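Local coordinates for major pilin protein fimA (Silicibacter pomeroyi, PDB 2IMH) that is of unknown function but belongs to the DUF1028 family, although it carries the name of a major pilin protein, at residues 26-31 with 163-168; 37-42 with 56-61; 174-179 with 210-215. All blocks are in the same frame, centred on the assembly; numbering follows the deposited sequence. Where two conformers were deposited one is given.

Contact 1 of 3, residues 26-31 with 163-168; sequences LCVGGW and LLSAAM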
loop_
_atom_site.group_PDB
_atom_site.type_symbol
_atom_site.label_atom_id
_atom_site.label_comp_id
_atom_site.label_asym_id
_atom_site.label_seq_id
_atom_site.Cartn_x
_atom_site.Cartn_y
_atom_site.Cartn_z
ATOM N N LEU A 26 15.443 2.426 -2.741
ATOM C CA LEU A 26 14.855 2.207 -4.080
ATOM C C LEU A 26 13.658 1.271 -4.050
ATOM O O LEU A 26 13.555 0.416 -3.177
ATOM C CB LEU A 26 15.901 1.605 -5.014
ATOM C CG LEU A 26 17.252 2.308 -5.084
ATOM C CD1 LEU A 26 18.131 1.581 -6.096
ATOM C CD2 LEU A 26 17.123 3.814 -5.434
ATOM N N CYS A 27 12.774 1.417 -5.039
ATOM C CA CYS A 27 11.842 0.353 -5.373
ATOM C C CYS A 27 10.911 -0.057 -4.229
ATOM O O CYS A 27 10.535 -1.226 -4.135
ATOM C CB CYS A 27 12.609 -0.885 -5.872
ATOM S SG CYS A 27 13.643 -0.594 -7.342
ATOM N N VAL A 28 10.519 0.889 -3.371
ATOM C CA VAL A 28 9.574 0.539 -2.300
ATOM C C VAL A 28 8.340 -0.240 -2.784
ATOM O O VAL A 28 7.901 -1.183 -2.134
ATOM C CB VAL A 28 9.125 1.768 -1.464
ATOM C CG1 VAL A 28 8.379 2.795 -2.340
ATOM C CG2 VAL A 28 8.278 1.321 -0.258
ATOM N N GLY A 29 7.761 0.153 -3.920
ATOM C CA GLY A 29 6.566 -0.569 -4.411
ATOM C C GLY A 29 6.841 -2.053 -4.646
ATOM O O GLY A 29 6.001 -2.899 -4.348
ATOM N N GLY A 30 8.018 -2.357 -5.182
ATOM C CA GLY A 30 8.428 -3.720 -5.471
ATOM C C GLY A 30 8.675 -4.534 -4.219
ATOM O O GLY A 30 8.329 -5.720 -4.155
ATOM N N TRP A 31 9.251 -3.894 -3.208
ATOM C CA TRP A 31 9.611 -4.603 -1.982
ATOM C C TRP A 31 8.401 -4.842 -1.105
ATOM O O TRP A 31 8.203 -5.948 -0.578
ATOM C CB TRP A 31 10.670 -3.831 -1.188
ATOM C CG TRP A 31 12.063 -3.951 -1.781
ATOM C CD1 TRP A 31 12.776 -2.971 -2.414
ATOM C CD2 TRP A 31 12.893 -5.117 -1.779
ATOM N NE1 TRP A 31 14.014 -3.465 -2.816
ATOM C CE2 TRP A 31 14.101 -4.778 -2.441
ATOM C CE3 TRP A 31 12.742 -6.418 -1.269
ATOM C CZ2 TRP A 31 15.155 -5.701 -2.620
ATOM C CZ3 TRP A 31 13.787 -7.343 -1.458
ATOM C CH2 TRP A 31 14.975 -6.977 -2.127
ATOM N N LEU A 163 13.556 10.878 1.251
ATOM C CA LEU A 163 12.974 9.710 0.621
ATOM C C LEU A 163 13.468 9.598 -0.819
ATOM O O LEU A 163 13.694 10.621 -1.468
ATOM C CB LEU A 163 11.447 9.831 0.627
ATOM C CG LEU A 163 10.770 9.858 2.006
ATOM C CD1 LEU A 163 9.312 10.274 1.904
ATOM C CD2 LEU A 163 10.884 8.508 2.696
ATOM N N LEU A 164 13.606 8.365 -1.310
ATOM C CA LEU A 164 14.047 8.127 -2.685
ATOM C C LEU A 164 13.014 7.377 -3.533
ATOM O O LEU A 164 13.099 7.404 -4.771
ATOM C CB LEU A 164 15.383 7.368 -2.732
ATOM C CG LEU A 164 16.629 8.091 -2.214
ATOM C CD1 LEU A 164 17.833 7.151 -2.368
ATOM C CD2 LEU A 164 16.824 9.432 -2.963
ATOM N N SER A 165 12.052 6.711 -2.889
ATOM C CA SER A 165 10.993 6.007 -3.654
ATOM C C SER A 165 9.638 6.066 -2.963
ATOM O O SER A 165 9.545 6.213 -1.736
ATOM C CB SER A 165 11.401 4.563 -3.952
ATOM O OG SER A 165 11.443 3.758 -2.765
ATOM N N ALA A 166 8.581 5.961 -3.754
ATOM C CA ALA A 166 7.219 5.977 -3.231
ATOM C C ALA A 166 6.367 5.126 -4.154
ATOM O O ALA A 166 6.697 4.955 -5.336
ATOM C CB ALA A 166 6.669 7.414 -3.182
ATOM N N ALA A 167 5.280 4.573 -3.614
ATOM C CA ALA A 167 4.365 3.777 -4.418
ATOM C C ALA A 167 2.964 3.740 -3.836
ATOM O O ALA A 167 2.757 3.998 -2.638
ATOM C CB ALA A 167 4.882 2.364 -4.560
HETATM N N MSE A 168 2.027 3.355 -4.697
HETATM C CA MSE A 168 0.648 3.125 -4.293
HETATM C C MSE A 168 0.138 1.908 -5.037
HETATM O O MSE A 168 0.579 1.619 -6.157
HETATM C CB MSE A 168 -0.238 4.332 -4.623
HETATM C CG MSE A 168 -1.619 4.297 -3.971
HETATM SE SE MSE A 168 -2.493 6.054 -3.964
HETATM C CE MSE A 168 -1.170 6.937 -2.851
HETATM O O HOH W 1 8.338 2.287 -5.798
#

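Contact 2 of 3, residues 37-42 with 56-61; sequences LNAGMS and EVLQHL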
loop_
_atom_site.group_PDB
_atom_site.type_symbol
_atom_site.label_atom_id
_atom_site.label_comp_id
_atom_site.label_asym_id
_atom_site.label_seq_id
_atom_site.Cartn_x
_atom_site.Cartn_y
_atom_site.Cartn_z
ATOM N N LEU A 37 -7.728 -9.064 -4.155
ATOM C CA LEU A 37 -9.133 -8.890 -3.833
ATOM C C LEU A 37 -9.769 -10.137 -3.222
ATOM O O LEU A 37 -10.880 -10.059 -2.666
ATOM C CB LEU A 37 -9.913 -8.424 -5.063
ATOM C CG LEU A 37 -9.590 -7.013 -5.543
ATOM C CD1 LEU A 37 -10.160 -6.841 -6.940
ATOM C CD2 LEU A 37 -10.184 -5.972 -4.587
ATOM N N ASN A 38 -9.053 -11.258 -3.267
ATOM C CA ASN A 38 -9.527 -12.459 -2.603
ATOM C C ASN A 38 -8.888 -12.678 -1.222
ATOM O O ASN A 38 -9.027 -13.760 -0.634
ATOM C CB ASN A 38 -9.332 -13.678 -3.509
ATOM C CG ASN A 38 -7.878 -14.058 -3.700
ATOM O OD1 ASN A 38 -6.999 -13.689 -2.915
ATOM N ND2 ASN A 38 -7.612 -14.820 -4.760
ATOM N N ALA A 39 -8.195 -11.664 -0.703
ATOM C CA ALA A 39 -7.423 -11.840 0.524
ATOM C C ALA A 39 -7.372 -10.578 1.400
ATOM O O ALA A 39 -7.720 -10.605 2.597
ATOM C CB ALA A 39 -5.997 -12.293 0.171
ATOM N N GLY A 40 -6.929 -9.475 0.811
ATOM C CA GLY A 40 -6.598 -8.270 1.593
ATOM C C GLY A 40 -5.286 -7.660 1.117
ATOM O O GLY A 40 -4.883 -7.879 -0.036
HETATM N N MSE A 41 -4.623 -6.912 2.003
HETATM C CA MSE A 41 -3.394 -6.185 1.663
HETATM C C MSE A 41 -2.271 -6.581 2.608
HETATM O O MSE A 41 -2.520 -6.936 3.767
HETATM C CB MSE A 41 -3.614 -4.673 1.817
HETATM C CG MSE A 41 -4.601 -4.045 0.845
HETATM SE SE MSE A 41 -3.978 -3.980 -1.020
HETATM C CE MSE A 41 -2.256 -3.048 -0.731
ATOM N N SER A 42 -1.033 -6.459 2.132
ATOM C CA SER A 42 0.109 -6.642 3.025
ATOM C C SER A 42 1.218 -5.635 2.738
ATOM O O SER A 42 1.366 -5.166 1.609
ATOM C CB SER A 42 0.660 -8.066 2.932
ATOM O OG SER A 42 1.175 -8.345 1.649
ATOM N N GLU A 56 2.953 -14.821 1.575
ATOM C CA GLU A 56 2.389 -15.857 2.427
ATOM C C GLU A 56 1.296 -15.353 3.357
ATOM O O GLU A 56 0.288 -16.045 3.569
ATOM C CB GLU A 56 3.506 -16.566 3.201
ATOM C CG GLU A 56 4.364 -17.359 2.239
ATOM C CD GLU A 56 5.511 -18.102 2.908
ATOM O OE1 GLU A 56 5.490 -18.240 4.151
ATOM O OE2 GLU A 56 6.418 -18.558 2.168
ATOM N N VAL A 57 1.462 -14.158 3.911
ATOM C CA VAL A 57 0.419 -13.625 4.812
ATOM C C VAL A 57 -0.926 -13.473 4.100
ATOM O O VAL A 57 -1.975 -13.698 4.714
ATOM C CB VAL A 57 0.872 -12.318 5.520
ATOM C CG1 VAL A 57 0.750 -11.109 4.614
ATOM C CG2 VAL A 57 0.121 -12.103 6.820
ATOM N N LEU A 58 -0.894 -13.119 2.813
ATOM C CA LEU A 58 -2.133 -13.035 2.017
ATOM C C LEU A 58 -2.796 -14.419 1.872
ATOM O O LEU A 58 -4.021 -14.556 1.971
ATOM C CB LEU A 58 -1.852 -12.430 0.644
ATOM C CG LEU A 58 -1.436 -10.953 0.660
ATOM C CD1 LEU A 58 -1.117 -10.476 -0.753
ATOM C CD2 LEU A 58 -2.499 -10.039 1.284
ATOM N N GLN A 59 -1.987 -15.450 1.662
ATOM C CA GLN A 59 -2.526 -16.809 1.609
ATOM C C GLN A 59 -3.209 -17.205 2.916
ATOM O O GLN A 59 -4.280 -17.813 2.896
ATOM C CB GLN A 59 -1.433 -17.811 1.238
ATOM C CG GLN A 59 -1.999 -19.206 0.951
ATOM C CD GLN A 59 -3.023 -19.216 -0.172
ATOM O OE1 GLN A 59 -2.818 -18.615 -1.238
ATOM N NE2 GLN A 59 -4.129 -19.916 0.049
ATOM N N HIS A 60 -2.618 -16.841 4.056
ATOM C CA HIS A 60 -3.267 -17.161 5.329
ATOM C C HIS A 60 -4.616 -16.463 5.473
ATOM O O HIS A 60 -5.549 -17.039 6.018
ATOM C CB HIS A 60 -2.365 -16.860 6.518
ATOM C CG HIS A 60 -1.208 -17.802 6.635
ATOM N ND1 HIS A 60 -1.300 -19.013 7.289
ATOM C CD2 HIS A 60 0.054 -17.730 6.153
ATOM C CE1 HIS A 60 -0.133 -19.635 7.224
ATOM N NE2 HIS A 60 0.706 -18.877 6.543
ATOM N N LEU A 61 -4.698 -15.219 5.021
ATOM C CA LEU A 61 -5.976 -14.494 4.983
ATOM C C LEU A 61 -7.006 -15.175 4.069
ATOM O O LEU A 61 -8.184 -15.285 4.438
ATOM C CB LEU A 61 -5.756 -13.059 4.520
ATOM C CG LEU A 61 -5.052 -12.114 5.499
ATOM C CD1 LEU A 61 -4.798 -10.729 4.838
ATOM C CD2 LEU A 61 -5.787 -11.969 6.836
#

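Contact 3 of 3, residues 174-179 with 210-215; sequences DRPPVT and RQVPVL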
loop_
_atom_site.group_PDB
_atom_site.type_symbol
_atom_site.label_atom_id
_atom_site.label_comp_id
_atom_site.label_asym_id
_atom_site.label_seq_id
_atom_site.Cartn_x
_atom_site.Cartn_y
_atom_site.Cartn_z
ATOM N N ASP A 174 -14.070 -3.892 -10.142
ATOM C CA ASP A 174 -14.565 -3.280 -11.381
ATOM C C ASP A 174 -13.484 -2.482 -12.104
ATOM O O ASP A 174 -13.768 -1.797 -13.093
ATOM C CB ASP A 174 -15.752 -2.349 -11.085
ATOM C CG ASP A 174 -16.938 -3.080 -10.483
ATOM O OD1 ASP A 174 -17.066 -4.310 -10.690
ATOM O OD2 ASP A 174 -17.738 -2.405 -9.794
ATOM N N ARG A 175 -12.251 -2.565 -11.601
ATOM C CA ARG A 175 -11.163 -1.745 -12.119
ATOM C C ARG A 175 -9.938 -2.606 -12.332
ATOM O O ARG A 175 -9.728 -3.566 -11.587
ATOM C CB ARG A 175 -10.782 -0.650 -11.117
ATOM C CG ARG A 175 -11.945 0.222 -10.632
ATOM C CD ARG A 175 -11.479 1.073 -9.464
ATOM N NE ARG A 175 -12.554 1.414 -8.522
ATOM C CZ ARG A 175 -12.347 1.988 -7.335
ATOM N NH1 ARG A 175 -13.379 2.258 -6.538
ATOM N NH2 ARG A 175 -11.110 2.294 -6.942
ATOM N N PRO A 176 -9.091 -2.233 -13.306
ATOM C CA PRO A 176 -7.795 -2.898 -13.364
ATOM C C PRO A 176 -6.947 -2.423 -12.177
ATOM O O PRO A 176 -7.237 -1.385 -11.599
ATOM C CB PRO A 176 -7.207 -2.415 -14.695
ATOM C CG PRO A 176 -7.881 -1.117 -14.972
ATOM C CD PRO A 176 -9.250 -1.199 -14.350
ATOM N N PRO A 177 -5.928 -3.197 -11.794
ATOM C CA PRO A 177 -5.126 -2.727 -10.657
ATOM C C PRO A 177 -4.525 -1.359 -10.933
ATOM O O PRO A 177 -4.115 -1.076 -12.058
ATOM C CB PRO A 177 -4.011 -3.776 -10.564
ATOM C CG PRO A 177 -4.627 -5.017 -11.125
ATOM C CD PRO A 177 -5.431 -4.483 -12.315
ATOM N N VAL A 178 -4.509 -0.497 -9.926
ATOM C CA VAL A 178 -3.829 0.783 -10.060
ATOM C C VAL A 178 -2.545 0.587 -9.284
ATOM O O VAL A 178 -2.553 0.536 -8.050
ATOM C CB VAL A 178 -4.665 1.955 -9.510
ATOM C CG1 VAL A 178 -3.838 3.208 -9.452
ATOM C CG2 VAL A 178 -5.918 2.177 -10.388
ATOM N N THR A 179 -1.465 0.369 -10.023
ATOM C CA THR A 179 -0.155 0.153 -9.422
ATOM C C THR A 179 0.749 1.278 -9.946
ATOM O O THR A 179 1.009 1.362 -11.146
ATOM C CB THR A 179 0.435 -1.248 -9.744
ATOM O OG1 THR A 179 1.839 -1.216 -9.480
ATOM C CG2 THR A 179 0.248 -1.626 -11.229
ATOM N N ARG A 210 -10.493 2.143 -18.624
ATOM C CA ARG A 210 -11.823 1.570 -18.324
ATOM C C ARG A 210 -12.341 0.585 -19.395
ATOM O O ARG A 210 -13.454 0.045 -19.254
ATOM C CB ARG A 210 -12.863 2.664 -18.069
ATOM C CG ARG A 210 -13.024 3.601 -19.225
ATOM C CD ARG A 210 -14.431 4.237 -19.327
ATOM N NE ARG A 210 -14.541 4.903 -20.628
ATOM C CZ ARG A 210 -15.066 4.355 -21.724
ATOM N NH1 ARG A 210 -15.605 3.136 -21.686
ATOM N NH2 ARG A 210 -15.080 5.043 -22.858
ATOM N N GLN A 211 -11.555 0.370 -20.454
ATOM C CA GLN A 211 -11.966 -0.503 -21.558
ATOM C C GLN A 211 -11.222 -1.827 -21.600
ATOM O O GLN A 211 -11.226 -2.508 -22.640
ATOM C CB GLN A 211 -11.795 0.213 -22.901
ATOM C CG GLN A 211 -12.614 1.483 -22.999
ATOM C CD GLN A 211 -12.378 2.214 -24.290
ATOM O OE1 GLN A 211 -12.530 1.640 -25.372
ATOM N NE2 GLN A 211 -11.981 3.486 -24.191
ATOM N N VAL A 212 -10.583 -2.186 -20.485
ATOM C CA VAL A 212 -9.798 -3.421 -20.406
ATOM C C VAL A 212 -10.398 -4.423 -19.389
ATOM O O VAL A 212 -11.126 -4.019 -18.459
ATOM C CB VAL A 212 -8.314 -3.119 -20.074
ATOM C CG1 VAL A 212 -7.804 -2.024 -21.010
ATOM C CG2 VAL A 212 -8.147 -2.678 -18.608
ATOM N N PRO A 213 -10.094 -5.723 -19.551
ATOM C CA PRO A 213 -10.617 -6.722 -18.585
ATOM C C PRO A 213 -10.448 -6.364 -17.112
ATOM O O PRO A 213 -9.388 -5.866 -16.687
ATOM C CB PRO A 213 -9.810 -7.975 -18.907
ATOM C CG PRO A 213 -9.580 -7.872 -20.398
ATOM C CD PRO A 213 -9.356 -6.371 -20.656
ATOM N N VAL A 214 -11.508 -6.623 -16.355
ATOM C CA VAL A 214 -11.526 -6.442 -14.893
ATOM C C VAL A 214 -12.184 -7.676 -14.265
ATOM O O VAL A 214 -12.800 -8.490 -14.972
ATOM C CB VAL A 214 -12.264 -5.151 -14.469
ATOM C CG1 VAL A 214 -11.532 -3.920 -15.012
ATOM C CG2 VAL A 214 -13.724 -5.158 -14.960
ATOM N N LEU A 215 -12.040 -7.829 -12.954
ATOM C CA LEU A 215 -12.511 -9.042 -12.287
ATOM C C LEU A 215 -13.983 -9.308 -12.546
ATOM O O LEU A 215 -14.376 -10.462 -12.751
ATOM C CB LEU A 215 -12.246 -8.975 -10.784
ATOM C CG LEU A 215 -12.381 -10.281 -10.003
ATOM C CD1 LEU A 215 -11.281 -11.262 -10.413
ATOM C CD2 LEU A 215 -12.294 -9.973 -8.498
HETATM O O HOH W 2 -9.642 -6.333 -12.104
#

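Contact 1 of 3, residues 26-31 with 163-168
The hydroxyl of Ser-165 is gripped from several directions at the start of its strand. Across the contact it accepts the backbone N-H of Val-28, with 3.1 Å between Val-28 N and Ser-165 OG and an angle of 156° at the hydrogen. The carbonyl of Ser-25 is its strongest polar partner, and Thr-23 OG1 adds a weak bond. OG lies between the serine's own N and carbonyl carbon (chi1 69°), a rotation that turns it to the first turn of the helix. Val-28 extends CG1 over the strand, 3.2 Å from Ser-165 OG and 3.5 Å from Ala-166 N. Ala-167 CB lies 4.2 Å from Val-28 CG1. That methyl also presses on bare backbone: Ala-167 CB is 3.4 Å from Gly-29 CA, so close that a CB in place of the missing side chain of Gly-29 would clash with it. One water links the two backbones, accepting from Gly-29 N at 2.9 Å and lying within donating distance of Ala-166 O, 3.2 Å away. Cys-27 takes the N-cap position. The whole is a short helix laid against a sheet strand, where Leu-164 and Ser-165 form a classic beta bulge opposite Thr-23.

Contact 2 of 3, residues 37-42 with 56-61
Apolar packing carries most of this contact, and Leu-58 and Ala-39 stand at its middle. The methyl of Ala-39 points at the helix and meets Leu-58 at its backbone and its base: Ala-39 CB is 3.5 Å from Leu-58 O and 4.2 Å from Leu-58 CB. Leu-61, one turn further on, flanks the same methyl, its CB 4.4 Å from Ala-39 CB. The CB of Leu-58 does not aim at the strand, but with CG anti to its carbonyl carbon (chi1 -67°) the branched end reaches it, and CD2 settles against backbone. At the far end Val-57 CG1 presses on Ser-42 CB at 3.5 Å, tighter than usual for two carbons.

Two carbonyl oxygens also have leucine methyls against them. Gly-40 O lies 3.5 Å from Leu-58 CD2, and Ala-39 O is 3.7 Å from Leu-61 CD1. The hydroxyl of Ser-42 has CG of Leu-58 beside it, but its hydrogen bond goes to the carbonyl of Gly-54, earlier in the same helix, and this ties strand to helix by a second means.

Backbone shape completes the fit. At Gly-40 (phi 136°) a CB would jam against the preceding carbonyl oxygen and come tight against Leu-61 CD1. The axes of strand 40-42 and helix residues 56-61 run roughly antiparallel (155°) and approach to 8.3 Å. Val-57 also reaches helix 67-76 and strand 85-90, so the contact belongs to a helical layer packed on the four-stranded antiparallel sheet, at a strand entrance where Ala-39 and Gly-40 form a classic beta bulge facing Asp-36.

Contact 3 of 3, residues 174-179 with 210-215
With chi1 at -63°, Val-214 holds CG1 anti to its carbonyl carbon and CG2 between its backbone N and that carbon, and this rotation sets both methyls against the backbone of residues 174-176. CG1 does most of the touching: Val-214 CG1 is 3.4 Å from Pro-176 N and 3.6 Å from Pro-176 CD, lying over the peptide link that joins Arg-175 to the proline. CG2 of Val-214 rests beside the preceding peptide, 3.8 Å from Asp-174 O. At Val-212 a similar rotation (chi1 -49°) presents CG2 to the other part of the proline ring, with Val-212 CG2 4.0 Å from Pro-176 CG. The valine and the ring cross at about a right angle, so Pro-176 meets one valine at CD and another along its CB-CG edge.

In place of Val-214 an alanine lacks both methyls, and the loss is likely to open a gap over the Arg-175 to Pro-176 peptide and against Pro-176 CD.

The polar link is indirect. A single water donates to Arg-175 O at 2.8 Å and accepts from Leu-215 N at 3.0 Å, bridging the two backbones. Asp-174 points its CB away from the loop, and its OD1 bonds to Ser-216 OG, just beyond the loop segment.

This is a surface contact, in which an irregular loop following helix 203-209 packs against residues 174-176, at strand 175-182, the outermost strand on that side of the six-stranded antiparallel sheet. Strand 165-172 pairs with it on the inner side, where the backbones of Val-178 and Val-170 are hydrogen-bonded.

How the contacts relate
From the N terminus, residues 26-31 come first and meet 163-168 only after 131 intervening residues, so contact 1 closes a long loop and ties helix 28-32 to strand 165-172. Contact 2 is nested inside that loop and closes a short one, joining helix 51-62 to strand 40-45 of the four-stranded sheet. Contact 3 opens only after contact 1 has closed, and closes a loop of 30 residues; its first segment lies on the strand that follows 165-172 and pairs with it in the six-stranded sheet. Contacts 1 and 2 do not touch, their centres about 20 Å apart. Contacts 2 and 3 meet where Leu-37 CD1 packs 4.1 Å from Leu-215 CD2, between the turn before strand 40-45 and the loop after helix 203-209.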